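Local coordinates for putative hydrolase (PDB 3LHO), which probably acts as an iron(II)-dependent dioxygenase of the 2-oxoadipate dioxygenase/decarboxylase family, at residues Lys51-Phe61 with Val119-Ile130. Numbering follows the deposited sequence.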
ATOM      1  N   LYS A  51      -3.926   1.264 -19.667  1.00 16.58           N
ATOM      2  CA  LYS A  51      -4.833   2.271 -19.112  1.00 16.14           C
ATOM      3  C   LYS A  51      -4.534   2.629 -17.632  1.00 16.80           C
ATOM      4  O   LYS A  51      -4.800   3.765 -17.174  1.00 13.24           O
ATOM      5  CB  LYS A  51      -6.276   1.780 -19.192  1.00 18.35           C
ATOM      6  CG  LYS A  51      -7.291   2.934 -19.032  1.00 18.12           C
ATOM      7  CD  LYS A  51      -8.779   2.490 -18.918  1.00 24.72           C
ATOM      8  CE  LYS A  51      -9.295   1.731 -20.106  1.00 24.18           C
ATOM      9  NZ  LYS A  51     -10.730   1.319 -19.910  1.00 20.97           N
ATOM     10  N   VAL A  52      -4.019   1.669 -16.867  1.00 14.60           N
ATOM     11  CA  VAL A  52      -3.899   1.817 -15.406  1.00 15.72           C
ATOM     12  C   VAL A  52      -2.543   1.335 -14.896  1.00 16.77           C
ATOM     13  O   VAL A  52      -2.403   1.054 -13.731  1.00 17.19           O
ATOM     14  CB  VAL A  52      -5.026   1.040 -14.627  1.00 16.91           C
ATOM     15  CG1 VAL A  52      -6.392   1.586 -14.937  1.00 12.57           C
ATOM     16  CG2 VAL A  52      -5.022  -0.435 -14.922  1.00 10.21           C
ATOM     17  N   ASN A  53      -1.534   1.307 -15.751  1.00 15.09           N
ATOM     18  CA  ASN A  53      -0.267   0.667 -15.386  1.00 15.31           C
ATOM     19  C   ASN A  53       0.551   1.470 -14.353  1.00 16.29           C
ATOM     20  O   ASN A  53       0.137   2.523 -13.911  1.00 15.00           O
ATOM     21  CB  ASN A  53       0.522   0.292 -16.646  1.00 15.11           C
ATOM     22  CG  ASN A  53       1.105   1.443 -17.352  1.00 23.25           C
ATOM     23  OD1 ASN A  53       1.243   2.548 -16.797  1.00 29.23           O
ATOM     24  ND2 ASN A  53       1.535   1.203 -18.592  1.00 18.59           N
ATOM     25  N   LEU A  54       1.658   0.894 -13.918  1.00 16.16           N
ATOM     26  CA  LEU A  54       2.514   1.509 -12.913  1.00 17.16           C
ATOM     27  C   LEU A  54       2.756   3.026 -13.235  1.00 15.86           C
ATOM     28  O   LEU A  54       2.570   3.884 -12.362  1.00 17.04           O
ATOM     29  CB  LEU A  54       3.834   0.704 -12.825  1.00 16.55           C
ATOM     30  CG  LEU A  54       4.609   0.803 -11.511  1.00 17.71           C
ATOM     31  CD1 LEU A  54       5.684  -0.255 -11.489  1.00 17.65           C
ATOM     32  CD2 LEU A  54       5.194   2.212 -11.356  1.00 20.19           C
ATOM     33  N   SER A  55       3.036   3.322 -14.508  1.00 12.83           N
ATOM     34  CA  SER A  55       3.458   4.639 -14.958  1.00 17.07           C
ATOM     35  C   SER A  55       2.286   5.601 -14.808  1.00 15.66           C
ATOM     36  O   SER A  55       2.491   6.742 -14.476  1.00 16.51           O
ATOM     37  CB  SER A  55       3.931   4.601 -16.394  1.00 19.62           C
ATOM     38  OG  SER A  55       5.093   3.748 -16.444  1.00 25.42           O
ATOM     39  N   VAL A  56       1.078   5.091 -15.018  1.00 13.20           N
ATOM     40  CA  VAL A  56      -0.117   5.962 -14.882  1.00 12.76           C
ATOM     41  C   VAL A  56      -0.323   6.438 -13.425  1.00 15.53           C
ATOM     42  O   VAL A  56      -0.659   7.640 -13.157  1.00 15.13           O
ATOM     43  CB  VAL A  56      -1.345   5.218 -15.358  1.00 16.47           C
ATOM     44  CG1 VAL A  56      -2.609   6.018 -15.079  1.00 14.47           C
ATOM     45  CG2 VAL A  56      -1.213   4.931 -16.859  1.00 18.86           C
ATOM     46  N   LEU A  57      -0.180   5.510 -12.479  1.00 13.72           N
ATOM     47  CA  LEU A  57      -0.285   5.845 -11.071  1.00 15.07           C
ATOM     48  C   LEU A  57       0.871   6.744 -10.682  1.00 15.69           C
ATOM     49  O   LEU A  57       0.691   7.686  -9.931  1.00 14.16           O
ATOM     50  CB  LEU A  57      -0.285   4.596 -10.181  1.00 13.61           C
ATOM     51  CG  LEU A  57      -1.649   3.874  -9.997  1.00 14.71           C
ATOM     52  CD1 LEU A  57      -2.180   3.194 -11.260  1.00 15.39           C
ATOM     53  CD2 LEU A  57      -1.588   2.873  -8.850  1.00 15.13           C
ATOM     54  N   ALA A  58       2.075   6.425 -11.151  1.00 13.69           N
ATOM     55  CA  ALA A  58       3.278   7.175 -10.771  1.00 15.93           C
ATOM     56  C   ALA A  58       3.215   8.667 -11.140  1.00 20.25           C
ATOM     57  O   ALA A  58       3.769   9.506 -10.414  1.00 16.45           O
ATOM     58  CB  ALA A  58       4.547   6.515 -11.376  1.00 13.92           C
ATOM     59  N   LYS A  59       2.496   8.992 -12.219  1.00 17.00           N
ATOM     60  CA  LYS A  59       2.392  10.381 -12.686  1.00 20.60           C
ATOM     61  C   LYS A  59       1.740  11.285 -11.645  1.00 19.58           C
ATOM     62  O   LYS A  59       1.986  12.496 -11.619  1.00 19.95           O
ATOM     63  CB  LYS A  59       1.624  10.482 -14.014  1.00 20.04           C
ATOM     64  CG  LYS A  59       2.448  10.195 -15.247  1.00 27.41           C
ATOM     65  CD  LYS A  59       3.354  11.369 -15.596  1.00 34.72           C
ATOM     66  CE  LYS A  59       4.109  11.086 -16.885  1.00 39.41           C
ATOM     67  NZ  LYS A  59       5.233  12.061 -17.067  1.00 46.91           N
ATOM     68  N   HIS A  60       0.895  10.706 -10.797  1.00 16.91           N
ATOM     69  CA  HIS A  60       0.277  11.474  -9.697  1.00 16.21           C
ATOM     70  C   HIS A  60       1.318  11.942  -8.713  1.00 15.72           C
ATOM     71  O   HIS A  60       1.090  12.876  -7.974  1.00 18.26           O
ATOM     72  CB  HIS A  60      -0.851  10.682  -9.020  1.00 13.76           C
ATOM     73  CG  HIS A  60      -2.031  10.501  -9.910  1.00 14.68           C
ATOM     74  ND1 HIS A  60      -3.155  11.302  -9.822  1.00 19.04           N
ATOM     75  CD2 HIS A  60      -2.234   9.682 -10.970  1.00 13.41           C
ATOM     76  CE1 HIS A  60      -3.997  10.974 -10.784  1.00 17.82           C
ATOM     77  NE2 HIS A  60      -3.466  10.004 -11.500  1.00 20.81           N
ATOM     78  N   PHE A  61       2.486  11.292  -8.719  1.00 15.35           N
ATOM     79  CA  PHE A  61       3.550  11.663  -7.789  1.00 13.48           C
ATOM     80  C   PHE A  61       4.708  12.404  -8.493  1.00 13.69           C
ATOM     81  O   PHE A  61       5.244  13.388  -7.954  1.00 15.20           O
ATOM     82  CB  PHE A  61       4.016  10.417  -7.081  1.00 11.81           C
ATOM     83  CG  PHE A  61       2.939   9.725  -6.285  1.00 12.91           C
ATOM     84  CD1 PHE A  61       2.124   8.762  -6.864  1.00 14.33           C
ATOM     85  CD2 PHE A  61       2.710  10.084  -4.972  1.00 11.41           C
ATOM     86  CE1 PHE A  61       1.135   8.139  -6.145  1.00 15.17           C
ATOM     87  CE2 PHE A  61       1.732   9.478  -4.226  1.00 11.33           C
ATOM     88  CZ  PHE A  61       0.924   8.514  -4.796  1.00 15.15           C
ATOM     89  N   VAL A 119     -13.057   0.902 -16.399  1.00 17.38           N
ATOM     90  CA  VAL A 119     -12.425   2.150 -15.964  1.00 17.18           C
ATOM     91  C   VAL A 119     -12.468   3.194 -17.102  1.00 17.63           C
ATOM     92  O   VAL A 119     -11.933   2.975 -18.187  1.00 17.31           O
ATOM     93  CB  VAL A 119     -10.961   1.937 -15.557  1.00 18.44           C
ATOM     94  CG1 VAL A 119     -10.300   3.296 -15.177  1.00 16.28           C
ATOM     95  CG2 VAL A 119     -10.842   0.909 -14.403  1.00 16.02           C
ATOM     96  N   ASP A 120     -13.140   4.309 -16.850  1.00 17.34           N
ATOM     97  CA  ASP A 120     -13.046   5.465 -17.727  1.00 17.29           C
ATOM     98  C   ASP A 120     -11.646   6.048 -17.766  1.00 13.84           C
ATOM     99  O   ASP A 120     -11.092   6.469 -16.731  1.00 14.32           O
ATOM    100  CB  ASP A 120     -14.029   6.540 -17.249  1.00 17.53           C
ATOM    101  CG  ASP A 120     -14.051   7.765 -18.155  1.00 22.06           C
ATOM    102  OD1 ASP A 120     -13.334   7.803 -19.180  1.00 18.08           O
ATOM    103  OD2 ASP A 120     -14.805   8.694 -17.826  1.00 21.63           O
ATOM    104  N   ILE A 121     -11.057   6.089 -18.957  1.00 16.42           N
ATOM    105  CA  ILE A 121      -9.662   6.558 -19.098  1.00 16.75           C
ATOM    106  C   ILE A 121      -9.530   7.971 -18.522  1.00 16.93           C
ATOM    107  O   ILE A 121      -8.517   8.332 -17.945  1.00 14.03           O
ATOM    108  CB  ILE A 121      -9.148   6.507 -20.555  1.00 18.83           C
ATOM    109  CG1 ILE A 121      -7.632   6.782 -20.585  1.00 18.29           C
ATOM    110  CG2 ILE A 121      -9.976   7.504 -21.502  1.00 13.64           C
ATOM    111  CD1 ILE A 121      -6.953   6.448 -21.872  1.00 23.60           C
ATOM    112  N   ALA A 122     -10.591   8.766 -18.645  1.00 13.59           N
ATOM    113  CA  ALA A 122     -10.549  10.112 -18.121  1.00 18.14           C
ATOM    114  C   ALA A 122     -10.388  10.181 -16.600  1.00 17.24           C
ATOM    115  O   ALA A 122      -9.857  11.151 -16.092  1.00 18.78           O
ATOM    116  CB  ALA A 122     -11.760  10.869 -18.572  1.00 10.84           C
ATOM    117  N   ALA A 123     -10.831   9.150 -15.892  1.00 14.27           N
ATOM    118  CA  ALA A 123     -10.743   9.102 -14.454  1.00 15.35           C
ATOM    119  C   ALA A 123      -9.284   9.017 -14.012  1.00 18.13           C
ATOM    120  O   ALA A 123      -8.951   9.439 -12.898  1.00 16.52           O
ATOM    121  CB  ALA A 123     -11.557   7.852 -13.881  1.00 13.60           C
ATOM    122  N   THR A 124      -8.420   8.501 -14.897  1.00 14.02           N
ATOM    123  CA  THR A 124      -7.057   8.173 -14.507  1.00 19.36           C
ATOM    124  C   THR A 124      -6.185   9.413 -14.373  1.00 20.87           C
ATOM    125  O   THR A 124      -5.091   9.331 -13.797  1.00 20.48           O
ATOM    126  CB  THR A 124      -6.374   7.194 -15.468  1.00 18.76           C
ATOM    127  OG1 THR A 124      -6.243   7.806 -16.745  1.00 16.90           O
ATOM    128  CG2 THR A 124      -7.159   5.879 -15.601  1.00 21.04           C
ATOM    129  N   THR A 125      -6.669  10.552 -14.883  1.00 18.73           N
ATOM    130  CA  THR A 125      -5.952  11.812 -14.729  1.00 20.78           C
ATOM    131  C   THR A 125      -6.623  12.794 -13.742  1.00 21.69           C
ATOM    132  O   THR A 125      -6.142  13.920 -13.556  1.00 23.64           O
ATOM    133  CB  THR A 125      -5.714  12.506 -16.089  1.00 21.59           C
ATOM    134  OG1 THR A 125      -4.856  13.632 -15.867  1.00 27.52           O
ATOM    135  CG2 THR A 125      -7.089  12.937 -16.831  1.00 15.01           C
ATOM    136  N   ALA A 126      -7.694  12.362 -13.074  1.00 19.86           N
ATOM    137  CA  ALA A 126      -8.383  13.210 -12.094  1.00 21.32           C
ATOM    138  C   ALA A 126      -7.610  13.112 -10.793  1.00 21.53           C
ATOM    139  O   ALA A 126      -6.913  12.113 -10.548  1.00 19.24           O
ATOM    140  CB  ALA A 126      -9.845  12.746 -11.870  1.00 21.58           C
ATOM    141  N   ASP A 127      -7.779  14.121  -9.944  1.00 22.68           N
ATOM    142  CA  ASP A 127      -6.994  14.189  -8.715  1.00 24.81           C
ATOM    143  C   ASP A 127      -7.252  13.074  -7.744  1.00 20.82           C
ATOM    144  O   ASP A 127      -6.410  12.829  -6.889  1.00 19.28           O
ATOM    145  CB  ASP A 127      -7.138  15.543  -7.980  1.00 24.74           C
ATOM    146  CG  ASP A 127      -8.580  15.867  -7.531  1.00 36.33           C
ATOM    147  OD1 ASP A 127      -9.565  15.184  -7.891  1.00 45.49           O
ATOM    148  OD2 ASP A 127      -8.715  16.851  -6.798  1.00 38.82           O
ATOM    149  N   ASN A 128      -8.430  12.453  -7.811  1.00 19.74           N
ATOM    150  CA  ASN A 128      -8.797  11.447  -6.846  1.00 19.21           C
ATOM    151  C   ASN A 128      -8.486  10.060  -7.315  1.00 19.36           C
ATOM    152  O   ASN A 128      -8.883   9.099  -6.635  1.00 19.70           O
ATOM    153  CB  ASN A 128     -10.287  11.539  -6.459  1.00 20.64           C
ATOM    154  CG  ASN A 128     -11.213  11.147  -7.593  1.00 22.95           C
ATOM    155  OD1 ASN A 128     -10.907  11.375  -8.754  1.00 20.97           O
ATOM    156  ND2 ASN A 128     -12.316  10.509  -7.261  1.00 26.01           N
ATOM    157  N   PHE A 129      -7.787   9.912  -8.451  1.00 18.58           N
ATOM    158  CA  PHE A 129      -7.668   8.568  -9.013  1.00 16.00           C
ATOM    159  C   PHE A 129      -7.041   7.536  -8.062  1.00 17.78           C
ATOM    160  O   PHE A 129      -7.522   6.399  -7.976  1.00 16.17           O
ATOM    161  CB  PHE A 129      -6.930   8.540 -10.357  1.00 17.36           C
ATOM    162  CG  PHE A 129      -6.775   7.104 -10.917  1.00 13.75           C
ATOM    163  CD1 PHE A 129      -7.909   6.375 -11.275  1.00 17.40           C
ATOM    164  CD2 PHE A 129      -5.544   6.484 -10.985  1.00 23.81           C
ATOM    165  CE1 PHE A 129      -7.835   5.125 -11.726  1.00 18.17           C
ATOM    166  CE2 PHE A 129      -5.446   5.212 -11.454  1.00 16.24           C
ATOM    167  CZ  PHE A 129      -6.579   4.502 -11.809  1.00 16.23           C
ATOM    168  N   ILE A 130      -5.977   7.885  -7.348  1.00 16.36           N
ATOM    169  CA  ILE A 130      -5.311   6.863  -6.531  1.00 17.61           C
ATOM    170  C   ILE A 130      -6.124   6.491  -5.258  1.00 15.85           C
ATOM    171  O   ILE A 130      -5.796   5.555  -4.571  1.00 16.93           O
ATOM    172  CB  ILE A 130      -3.848   7.245  -6.188  1.00 19.89           C
ATOM    173  CG1 ILE A 130      -3.804   8.419  -5.234  1.00 19.80           C
ATOM    174  CG2 ILE A 130      -2.954   7.486  -7.501  1.00 18.35           C
ATOM    175  CD1 ILE A 130      -2.384   8.658  -4.654  1.00 31.41           C
TER
HETATM  176  O   HOH W   1      -4.579   6.171 -18.456  1.00 20.04           O
HETATM  177  O   HOH W   2      -2.089   9.507 -14.733  1.00 27.02           O
HETATM  178  O   HOH W   3      -3.389  13.663  -8.033  1.00 22.06           O
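With CG of His60 set anti to its carbonyl carbon (chi1 -68°) and the ring turned to chi2 -99°, the imidazole reaches off helix 54-62 to Thr124 and Ala126. His60 NE2 donates to Thr124 O at 2.9 Å, and that oxygen lies almost in the ring plane; Ala126 O sits at the ring edge, 3.1 Å from His60 CE1. Ile130 CG2 covers one ring face, 4.0 Å from His60 CG. Since a water linked weakly to Asp127 O meets ND1, both ring nitrogens are engaged. Replacing His60 by alanine would probably leave Thr124 O without its imidazole donor and open a gap beside Ile130.

A second water donates to both Val56 O and Thr124 O. A third spans Lys51 O and Thr124 OG1. Lys51 runs out past Val119 and bends at chi3 (-60°), bringing Lys51 NZ in the carbonyl plane of Val119 O at 2.7 Å; Ile116 O takes a second bond from it.

Leu57 CD1 meets the edge of the Phe129 ring at CE2 (3.8 Å), while Ile130 CD1 packs closely on Phe61 CZ (3.3 Å). Leu9 of helix 6-20 touches both Phe61 and Ile130. The arrangement is structural packing: the loop between helices 106-116 and 140-149 is fastened along a helix lying on strands 39-47 and 93-99 of the central mixed sheet, in a fold probably of the glyoxalase (VOC-like) clan.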